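Local coordinates for D-methionine-binding lipoprotein MetQ (Escherichia coli, PDB 4YAH) that binds methionine as the substrate-binding lipoprotein of an ATP-driven D-methionine import system, delivering it to the membrane transporter, at residues V39-Q44 with Y205-G210; K122-L127 with V152-L157; E74-G79 with Y101-V106. All blocks are in the same frame, centred on the assembly; numbering follows the deposited sequence.

Contact 1: V39-Q44 with Y205-G210; sequences VGAEQQ and YASQIG
The amide of Gln-208 meets the carbonyl of Val-39 edge-on, its NE2 donating a hydrogen bond to Val-39 O (3.1 Å, 159° at the hydrogen). The acceptor lies close to the plane of the amide, but the nitrogen stands well above the carbonyl plane, 52° out of it, so the bond is fairly straight at the donor and does not follow a lone pair. The same NE2 also bonds to Asn-67 OD1, and the two bonds from this nitrogen, to Val-39 O and Asn-67 OD1, set how the amide is rotated. OE1, at the other corner, has the Tyr-205 ring as a neighbour and lies in plane at its edge. Glutamine suits this place because its chain, extended beyond CG, carries the amide across to the other backbone, where Val-39 CG2 also rests 3.6 Å from NE2.

Gly-40, at the N-cap position of helix 41-57, passes with its CA 4.4 Å from Gln-208 CG. Lacking a side chain, glycine can come this near and adopt the positive phi found here. Beside it the small methyl CB of Ala-41 packs 3.5 Å from Ser-207 OG, whose stronger polar partner is the backbone oxygen of Thr-204.

Glu-42, a residue of the methionine pocket, reinforces the junction through OE1, bonded to Thr-204 OG1. The contact thus joins the two lobes of this periplasmic binding protein: helix 41-57 follows strand 32-38 of the six-stranded sheet, and helix 203-206 follows strand 196-201 of the five-stranded one.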
loop_
_atom_site.group_PDB
_atom_site.type_symbol
_atom_site.label_atom_id
_atom_site.label_comp_id
_atom_site.label_asym_id
_atom_site.label_seq_id
_atom_site.Cartn_x
_atom_site.Cartn_y
_atom_site.Cartn_z
ATOM N N VAL A 39 -10.486 -2.299 -3.094
ATOM C CA VAL A 39 -10.924 -3.370 -3.976
ATOM C C VAL A 39 -9.741 -4.111 -4.561
ATOM O O VAL A 39 -8.663 -3.553 -4.721
ATOM C CB VAL A 39 -11.806 -2.849 -5.133
ATOM C CG1 VAL A 39 -13.031 -2.217 -4.601
ATOM C CG2 VAL A 39 -11.072 -1.844 -5.967
ATOM N N GLY A 40 -9.955 -5.383 -4.860
ATOM C CA GLY A 40 -8.907 -6.225 -5.399
ATOM C C GLY A 40 -8.501 -7.233 -4.356
ATOM O O GLY A 40 -9.311 -7.628 -3.508
ATOM N N ALA A 41 -7.240 -7.624 -4.394
ATOM C CA ALA A 41 -6.771 -8.704 -3.561
ATOM C C ALA A 41 -6.860 -8.330 -2.086
ATOM O O ALA A 41 -7.043 -9.207 -1.253
ATOM C CB ALA A 41 -5.364 -9.074 -3.924
ATOM N N GLU A 42 -6.732 -7.046 -1.758
ATOM C CA GLU A 42 -6.805 -6.647 -0.347
ATOM C C GLU A 42 -8.228 -6.857 0.172
ATOM O O GLU A 42 -8.425 -7.257 1.320
ATOM C CB GLU A 42 -6.352 -5.197 -0.134
ATOM C CG GLU A 42 -4.828 -5.033 -0.334
ATOM C CD GLU A 42 -4.278 -3.662 0.023
ATOM O OE1 GLU A 42 -3.154 -3.340 -0.427
ATOM O OE2 GLU A 42 -4.932 -2.903 0.754
ATOM N N GLN A 43 -9.224 -6.608 -0.667
ATOM C CA GLN A 43 -10.605 -6.893 -0.290
ATOM C C GLN A 43 -10.799 -8.388 -0.058
ATOM O O GLN A 43 -11.492 -8.787 0.876
ATOM C CB GLN A 43 -11.581 -6.400 -1.355
ATOM C CG GLN A 43 -13.039 -6.660 -0.986
ATOM C CD GLN A 43 -13.994 -6.362 -2.117
ATOM O OE1 GLN A 43 -13.627 -5.737 -3.111
ATOM N NE2 GLN A 43 -15.233 -6.816 -1.973
ATOM N N GLN A 44 -10.198 -9.215 -0.909
ATOM C CA GLN A 44 -10.310 -10.661 -0.743
ATOM C C GLN A 44 -9.765 -11.087 0.620
ATOM O O GLN A 44 -10.358 -11.916 1.294
ATOM C CB GLN A 44 -9.567 -11.407 -1.846
ATOM C CG GLN A 44 -10.091 -11.161 -3.242
ATOM C CD GLN A 44 -9.193 -11.802 -4.284
ATOM O OE1 GLN A 44 -8.771 -12.952 -4.124
ATOM N NE2 GLN A 44 -8.865 -11.053 -5.336
ATOM N N TYR A 205 -2.743 -2.169 -6.184
ATOM C CA TYR A 205 -3.235 -1.915 -7.531
ATOM C C TYR A 205 -2.604 -2.837 -8.571
ATOM O O TYR A 205 -3.286 -3.225 -9.514
ATOM C CB TYR A 205 -3.031 -0.431 -7.861
ATOM C CG TYR A 205 -3.754 0.471 -6.865
ATOM C CD1 TYR A 205 -3.049 1.227 -5.939
ATOM C CD2 TYR A 205 -5.144 0.548 -6.861
ATOM C CE1 TYR A 205 -3.711 2.032 -5.014
ATOM C CE2 TYR A 205 -5.823 1.353 -5.937
ATOM C CZ TYR A 205 -5.090 2.092 -5.024
ATOM O OH TYR A 205 -5.742 2.907 -4.111
ATOM N N ALA A 206 -1.339 -3.228 -8.395
ATOM C CA ALA A 206 -0.723 -4.230 -9.275
ATOM C C ALA A 206 -1.542 -5.516 -9.294
ATOM O O ALA A 206 -1.732 -6.149 -10.339
ATOM C CB ALA A 206 0.691 -4.524 -8.828
ATOM N N SER A 207 -2.070 -5.887 -8.135
ATOM C CA SER A 207 -2.827 -7.126 -8.022
ATOM C C SER A 207 -4.166 -7.052 -8.777
ATOM O O SER A 207 -4.729 -8.077 -9.136
ATOM C CB SER A 207 -3.083 -7.464 -6.554
ATOM O OG SER A 207 -4.043 -6.584 -6.013
ATOM N N GLN A 208 -4.673 -5.847 -9.011
ATOM C CA GLN A 208 -5.925 -5.686 -9.748
ATOM C C GLN A 208 -5.807 -6.149 -11.196
ATOM O O GLN A 208 -6.802 -6.564 -11.783
ATOM C CB GLN A 208 -6.387 -4.234 -9.711
ATOM C CG GLN A 208 -6.769 -3.756 -8.307
ATOM C CD GLN A 208 -7.229 -2.317 -8.294
ATOM O OE1 GLN A 208 -7.133 -1.616 -9.297
ATOM N NE2 GLN A 208 -7.710 -1.860 -7.147
ATOM N N ILE A 209 -4.609 -6.066 -11.775
ATOM C CA ILE A 209 -4.393 -6.584 -13.124
ATOM C C ILE A 209 -3.492 -7.824 -13.122
ATOM O O ILE A 209 -2.848 -8.155 -14.126
ATOM C CB ILE A 209 -3.816 -5.497 -14.041
ATOM C CG1 ILE A 209 -2.552 -4.903 -13.450
ATOM C CG2 ILE A 209 -4.868 -4.412 -14.236
ATOM C CD1 ILE A 209 -1.708 -4.142 -14.471
ATOM N N GLY A 210 -3.475 -8.521 -11.990
ATOM C CA GLY A 210 -2.902 -9.854 -11.927
ATOM C C GLY A 210 -1.386 -9.903 -11.871
ATOM O O GLY A 210 -0.779 -10.926 -12.195
#

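Contact 2: K122-L127 with V152-L157; sequences KSLDEL and VGLIKL
Leu-154 pushes its branched end into a hollow made by Leu-124 and Leu-127. Its CD1 methyl is the main bump: it settles in the fork of Leu-124, 4.0 Å from Leu-124 CD2 and almost equally near Leu-124 CD1, and it also comes near Leu-127 CD2. The fit works in both directions, because Leu-127 CD2 nestles against the forked end of Leu-154, with Leu-154 CD2 the nearer branch at 3.9 Å. Next to it, Val-152 CG2 meets the same Leu-124 CD1 at 4.1 Å, the side chains of Val-152 and Leu-124 crossing at about a right angle. Leucine suits these places because a forked tip can both fill a hollow and offer one, while the shorter valine covers a flank without reaching in. The two leucines of 122-127 arrive by different routes: Leu-127 has CG anti to the backbone N (chi1 -171°), whereas in Leu-124 it lies beside the N.

Compact turns set these bumps in position. Ser-123 OG accepts from Asp-125 N at 2.8 Å, an ST turn that opens the 3-10 segment 124-126. Glu-126 folds back so that OE2 takes the Lys-122 N-H, met from above the carboxylate plane. On the other side Gly-153, with positive phi, closes helix 139-151, and the chain turns between the two apolar residues Val-152 and Leu-154. Phe-219 of strand 219-220 touches both Leu-124 and Val-152.

The arrangement is apolar packing far from the methionine pocket: the Schellman turn that follows helix 139-151, packed by Val-152 and Leu-154 against leucines of a short 3-10 turn, in the lobe built round the five-stranded sheet.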
loop_
_atom_site.group_PDB
_atom_site.type_symbol
_atom_site.label_atom_id
_atom_site.label_comp_id
_atom_site.label_asym_id
_atom_site.label_seq_id
_atom_site.Cartn_x
_atom_site.Cartn_y
_atom_site.Cartn_z
ATOM N N LYS A 122 11.956 -6.081 -20.021
ATOM C CA LYS A 122 12.057 -7.182 -19.071
ATOM C C LYS A 122 13.211 -6.965 -18.100
ATOM O O LYS A 122 13.327 -7.663 -17.106
ATOM C CB LYS A 122 12.245 -8.511 -19.803
ATOM C CG LYS A 122 10.945 -9.201 -20.227
ATOM C CD LYS A 122 10.840 -9.382 -21.735
ATOM C CE LYS A 122 12.008 -10.177 -22.323
ATOM N NZ LYS A 122 11.773 -10.574 -23.746
ATOM N N SER A 123 14.071 -6.003 -18.414
ATOM C CA SER A 123 15.278 -5.769 -17.629
ATOM C C SER A 123 15.712 -4.323 -17.741
ATOM O O SER A 123 15.424 -3.656 -18.747
ATOM C CB SER A 123 16.404 -6.692 -18.114
ATOM O OG SER A 123 17.662 -6.070 -17.980
ATOM N N LEU A 124 16.448 -3.845 -16.745
ATOM C CA LEU A 124 16.947 -2.480 -16.783
ATOM C C LEU A 124 17.980 -2.312 -17.894
ATOM O O LEU A 124 18.254 -1.192 -18.309
ATOM C CB LEU A 124 17.539 -2.072 -15.435
ATOM C CG LEU A 124 16.496 -2.000 -14.306
ATOM C CD1 LEU A 124 17.132 -1.537 -13.004
ATOM C CD2 LEU A 124 15.301 -1.104 -14.684
ATOM N N ASP A 125 18.519 -3.423 -18.394
ATOM C CA ASP A 125 19.425 -3.377 -19.556
ATOM C C ASP A 125 18.754 -2.731 -20.756
ATOM O O ASP A 125 19.427 -2.193 -21.640
ATOM C CB ASP A 125 19.874 -4.776 -19.971
ATOM C CG ASP A 125 20.857 -5.398 -19.002
ATOM O OD1 ASP A 125 21.377 -4.683 -18.120
ATOM O OD2 ASP A 125 21.114 -6.615 -19.139
ATOM N N GLU A 126 17.424 -2.833 -20.808
ATOM C CA GLU A 126 16.648 -2.338 -21.945
ATOM C C GLU A 126 16.085 -0.936 -21.751
ATOM O O GLU A 126 15.411 -0.411 -22.636
ATOM C CB GLU A 126 15.464 -3.252 -22.236
ATOM C CG GLU A 126 15.745 -4.714 -22.477
ATOM C CD GLU A 126 14.436 -5.516 -22.455
ATOM O OE1 GLU A 126 13.568 -5.287 -23.328
ATOM O OE2 GLU A 126 14.247 -6.351 -21.550
ATOM N N LEU A 127 16.312 -0.340 -20.590
ATOM C CA LEU A 127 15.721 0.959 -20.300
ATOM C C LEU A 127 16.432 2.068 -21.079
ATOM O O LEU A 127 17.582 2.408 -20.798
ATOM C CB LEU A 127 15.760 1.235 -18.794
ATOM C CG LEU A 127 15.004 2.460 -18.292
ATOM C CD1 LEU A 127 13.502 2.332 -18.571
ATOM C CD2 LEU A 127 15.244 2.635 -16.814
ATOM N N VAL A 152 18.253 0.346 -6.868
ATOM C CA VAL A 152 18.611 -0.434 -8.054
ATOM C C VAL A 152 19.565 0.338 -8.965
ATOM O O VAL A 152 19.897 -0.128 -10.057
ATOM C CB VAL A 152 17.338 -0.878 -8.827
ATOM C CG1 VAL A 152 16.444 -1.674 -7.897
ATOM C CG2 VAL A 152 16.575 0.313 -9.407
ATOM N N GLY A 153 20.004 1.513 -8.514
ATOM C CA GLY A 153 21.098 2.232 -9.160
ATOM C C GLY A 153 20.752 3.152 -10.324
ATOM O O GLY A 153 21.647 3.629 -11.035
ATOM N N LEU A 154 19.465 3.412 -10.531
ATOM C CA LEU A 154 19.044 4.242 -11.645
ATOM C C LEU A 154 19.257 5.723 -11.355
ATOM O O LEU A 154 19.545 6.504 -12.263
ATOM C CB LEU A 154 17.586 3.974 -11.980
ATOM C CG LEU A 154 17.315 2.606 -12.607
ATOM C CD1 LEU A 154 15.833 2.343 -12.692
ATOM C CD2 LEU A 154 17.911 2.520 -13.999
ATOM N N ILE A 155 19.142 6.100 -10.088
ATOM C CA ILE A 155 19.301 7.486 -9.681
ATOM C C ILE A 155 20.073 7.549 -8.373
ATOM O O ILE A 155 20.218 6.543 -7.667
ATOM C CB ILE A 155 17.941 8.200 -9.482
ATOM C CG1 ILE A 155 17.143 7.512 -8.371
ATOM C CG2 ILE A 155 17.162 8.227 -10.770
ATOM C CD1 ILE A 155 15.783 8.148 -8.088
ATOM N N LYS A 156 20.555 8.738 -8.039
ATOM C CA LYS A 156 21.089 8.989 -6.714
ATOM C C LYS A 156 20.394 10.204 -6.136
ATOM O O LYS A 156 20.138 11.184 -6.843
ATOM C CB LYS A 156 22.609 9.195 -6.747
ATOM C CG LYS A 156 23.224 9.329 -5.352
ATOM C CD LYS A 156 24.745 9.360 -5.402
ATOM C CE LYS A 156 25.321 10.132 -4.221
ATOM N NZ LYS A 156 24.596 9.873 -2.935
ATOM N N LEU A 157 20.080 10.112 -4.852
ATOM C CA LEU A 157 19.410 11.174 -4.125
ATOM C C LEU A 157 20.353 11.910 -3.179
ATOM O O LEU A 157 21.359 11.356 -2.717
ATOM C CB LEU A 157 18.254 10.615 -3.311
ATOM C CG LEU A 157 17.203 9.824 -4.082
ATOM C CD1 LEU A 157 16.307 9.153 -3.076
ATOM C CD2 LEU A 157 16.427 10.742 -5.007
#

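Contact 3: E74-G79 with Y101-V106; sequences EALSKG and YKLVAV
Ser-77 and Glu-74, one helical turn apart, hold the ring of Tyr-101 along the side of their helix. Ser-77 OG comes obliquely to Tyr-101 CD1 at 3.4 Å, and Ser-77 CB is near both Tyr-101 CD1 (3.6 Å) and CE1. At the far end of the ring, Tyr-101 OH lies 3.2 Å from Glu-74 CG, so it is the aliphatic part of the glutamate that touches the tyrosine; carboxylate and ring planes stand 68° apart. A small serine lets the ring lie close to the helix. Deeper in, Leu-76 and Leu-103 reach toward each other tip to tip, CD2 to CD2 at 3.8 Å. Leu-76 gets there with CG anti to the backbone N (chi1 177°).

A water links the Ser-77 hydroxyl to the backbone of the other segment: it lies 2.8 Å from Ser-77 OG and accepts from Lys-102 N at 3.0 Å. This is helix-on-sheet packing in the lobe of the six-stranded sheet: helix 71-78 lies against the start of strand 103-111, which pairs antiparallel with strand 229-234 through backbone bonds such as that of Val-104 with Thr-233.

Further out, the Glu-74 carboxylate is held by Arg-99, OE2 forming a salt bridge with NH1, so the glutamate ties its helix to the end of helix 89-99. That helix also supplies Leu-92 and Leu-96 against Leu-103, and Gln-95 against Tyr-101. Gly-79, with positive phi, ends helix 71-78 in a Schellman motif, and Arg-234 NH1 bonds to the carbonyl oxygen of Leu-76.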
loop_
_atom_site.group_PDB
_atom_site.type_symbol
_atom_site.label_atom_id
_atom_site.label_comp_id
_atom_site.label_asym_id
_atom_site.label_seq_id
_atom_site.Cartn_x
_atom_site.Cartn_y
_atom_site.Cartn_z
ATOM N N GLU A 74 -10.936 9.980 4.950
ATOM C CA GLU A 74 -12.042 10.946 5.061
ATOM C C GLU A 74 -13.268 10.286 5.674
ATOM O O GLU A 74 -13.905 10.836 6.581
ATOM C CB GLU A 74 -12.413 11.526 3.691
ATOM C CG GLU A 74 -11.300 12.326 3.027
ATOM C CD GLU A 74 -11.780 13.144 1.827
ATOM O OE1 GLU A 74 -12.972 13.026 1.449
ATOM O OE2 GLU A 74 -10.962 13.915 1.272
ATOM N N ALA A 75 -13.583 9.096 5.180
ATOM C CA ALA A 75 -14.747 8.351 5.631
ATOM C C ALA A 75 -14.619 8.023 7.112
ATOM O O ALA A 75 -15.564 8.136 7.876
ATOM C CB ALA A 75 -14.898 7.083 4.810
ATOM N N LEU A 76 -13.432 7.603 7.507
ATOM C CA LEU A 76 -13.167 7.271 8.899
ATOM C C LEU A 76 -13.294 8.496 9.793
ATOM O O LEU A 76 -13.944 8.441 10.828
ATOM C CB LEU A 76 -11.769 6.667 9.030
ATOM C CG LEU A 76 -11.302 6.331 10.436
ATOM C CD1 LEU A 76 -12.271 5.382 11.124
ATOM C CD2 LEU A 76 -9.901 5.746 10.401
ATOM N N SER A 77 -12.664 9.594 9.389
ATOM C CA SER A 77 -12.664 10.829 10.164
ATOM C C SER A 77 -14.086 11.342 10.379
ATOM O O SER A 77 -14.439 11.811 11.465
ATOM C CB SER A 77 -11.834 11.893 9.462
ATOM O OG SER A 77 -11.860 13.097 10.200
ATOM N N LYS A 78 -14.901 11.234 9.334
ATOM C CA LYS A 78 -16.275 11.728 9.377
ATOM C C LYS A 78 -17.225 10.793 10.108
ATOM O O LYS A 78 -18.389 11.143 10.349
ATOM C CB LYS A 78 -16.776 11.952 7.958
ATOM C CG LYS A 78 -16.349 13.283 7.368
ATOM C CD LYS A 78 -16.225 13.223 5.843
ATOM C CE LYS A 78 -17.436 12.587 5.172
ATOM N NZ LYS A 78 -17.279 12.580 3.687
ATOM N N GLY A 79 -16.747 9.601 10.442
ATOM C CA GLY A 79 -17.550 8.622 11.149
ATOM C C GLY A 79 -18.392 7.736 10.250
ATOM O O GLY A 79 -19.246 7.006 10.742
ATOM N N TYR A 101 -6.370 14.998 10.667
ATOM C CA TYR A 101 -7.179 13.937 11.281
ATOM C C TYR A 101 -6.617 13.510 12.634
ATOM O O TYR A 101 -5.425 13.667 12.892
ATOM C CB TYR A 101 -7.231 12.688 10.405
ATOM C CG TYR A 101 -7.691 12.859 8.995
ATOM C CD1 TYR A 101 -8.818 13.605 8.691
ATOM C CD2 TYR A 101 -7.003 12.233 7.955
ATOM C CE1 TYR A 101 -9.255 13.732 7.379
ATOM C CE2 TYR A 101 -7.427 12.356 6.643
ATOM C CZ TYR A 101 -8.556 13.103 6.368
ATOM O OH TYR A 101 -8.985 13.239 5.074
ATOM N N LYS A 102 -7.481 12.944 13.477
ATOM C CA LYS A 102 -7.042 12.323 14.726
ATOM C C LYS A 102 -7.259 10.813 14.641
ATOM O O LYS A 102 -8.223 10.260 15.169
ATOM C CB LYS A 102 -7.789 12.937 15.922
ATOM C CG LYS A 102 -7.495 14.429 16.115
ATOM C CD LYS A 102 -6.003 14.699 16.302
ATOM C CE LYS A 102 -5.725 16.157 16.637
ATOM N NZ LYS A 102 -6.307 16.563 17.947
ATOM N N LEU A 103 -6.346 10.160 13.929
ATOM C CA LEU A 103 -6.426 8.732 13.694
ATOM C C LEU A 103 -5.252 8.054 14.327
ATOM O O LEU A 103 -4.190 8.658 14.471
ATOM C CB LEU A 103 -6.425 8.408 12.208
ATOM C CG LEU A 103 -7.356 9.219 11.326
ATOM C CD1 LEU A 103 -7.222 8.787 9.880
ATOM C CD2 LEU A 103 -8.798 9.085 11.775
ATOM N N VAL A 104 -5.438 6.781 14.646
ATOM C CA VAL A 104 -4.399 5.992 15.278
ATOM C C VAL A 104 -4.415 4.548 14.794
ATOM O O VAL A 104 -5.464 3.997 14.418
ATOM C CB VAL A 104 -4.525 6.005 16.814
ATOM C CG1 VAL A 104 -4.366 7.420 17.357
ATOM C CG2 VAL A 104 -5.837 5.411 17.252
ATOM N N ALA A 105 -3.223 3.949 14.794
ATOM C CA ALA A 105 -3.063 2.552 14.443
ATOM C C ALA A 105 -3.438 1.668 15.616
ATOM O O ALA A 105 -3.011 1.919 16.742
ATOM C CB ALA A 105 -1.622 2.280 14.029
ATOM N N VAL A 106 -4.209 0.620 15.349
ATOM C CA VAL A 106 -4.613 -0.324 16.374
ATOM C C VAL A 106 -4.122 -1.728 16.074
ATOM O O VAL A 106 -4.434 -2.673 16.793
ATOM C CB VAL A 106 -6.162 -0.347 16.559
ATOM C CG1 VAL A 106 -6.651 1.021 17.055
ATOM C CG2 VAL A 106 -6.882 -0.744 15.273
HETATM O O HOH W 1 -10.340 12.831 12.592
#

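Contact 3 is the buried one, contact 2 is partly buried, and contact 1 lies at the surface. Contacts 2 and 3 each stay within one lobe, the five-stranded and six-stranded respectively, on opposite sides of the chain's centre with their own centres about 38 Å apart. Contact 1 shares a lobe with each, since it joins the two, and both other contacts are nested within the loop it closes. Chemistry follows place: the inter-lobe contact relies on a side-chain amide and a backbone carbonyl whose segment also supplies Glu-42 to the ligand pocket, contact 2 is purely leucine and valine across its segments, and contact 3 combines a leucine pair with an aromatic ring and a bridging water.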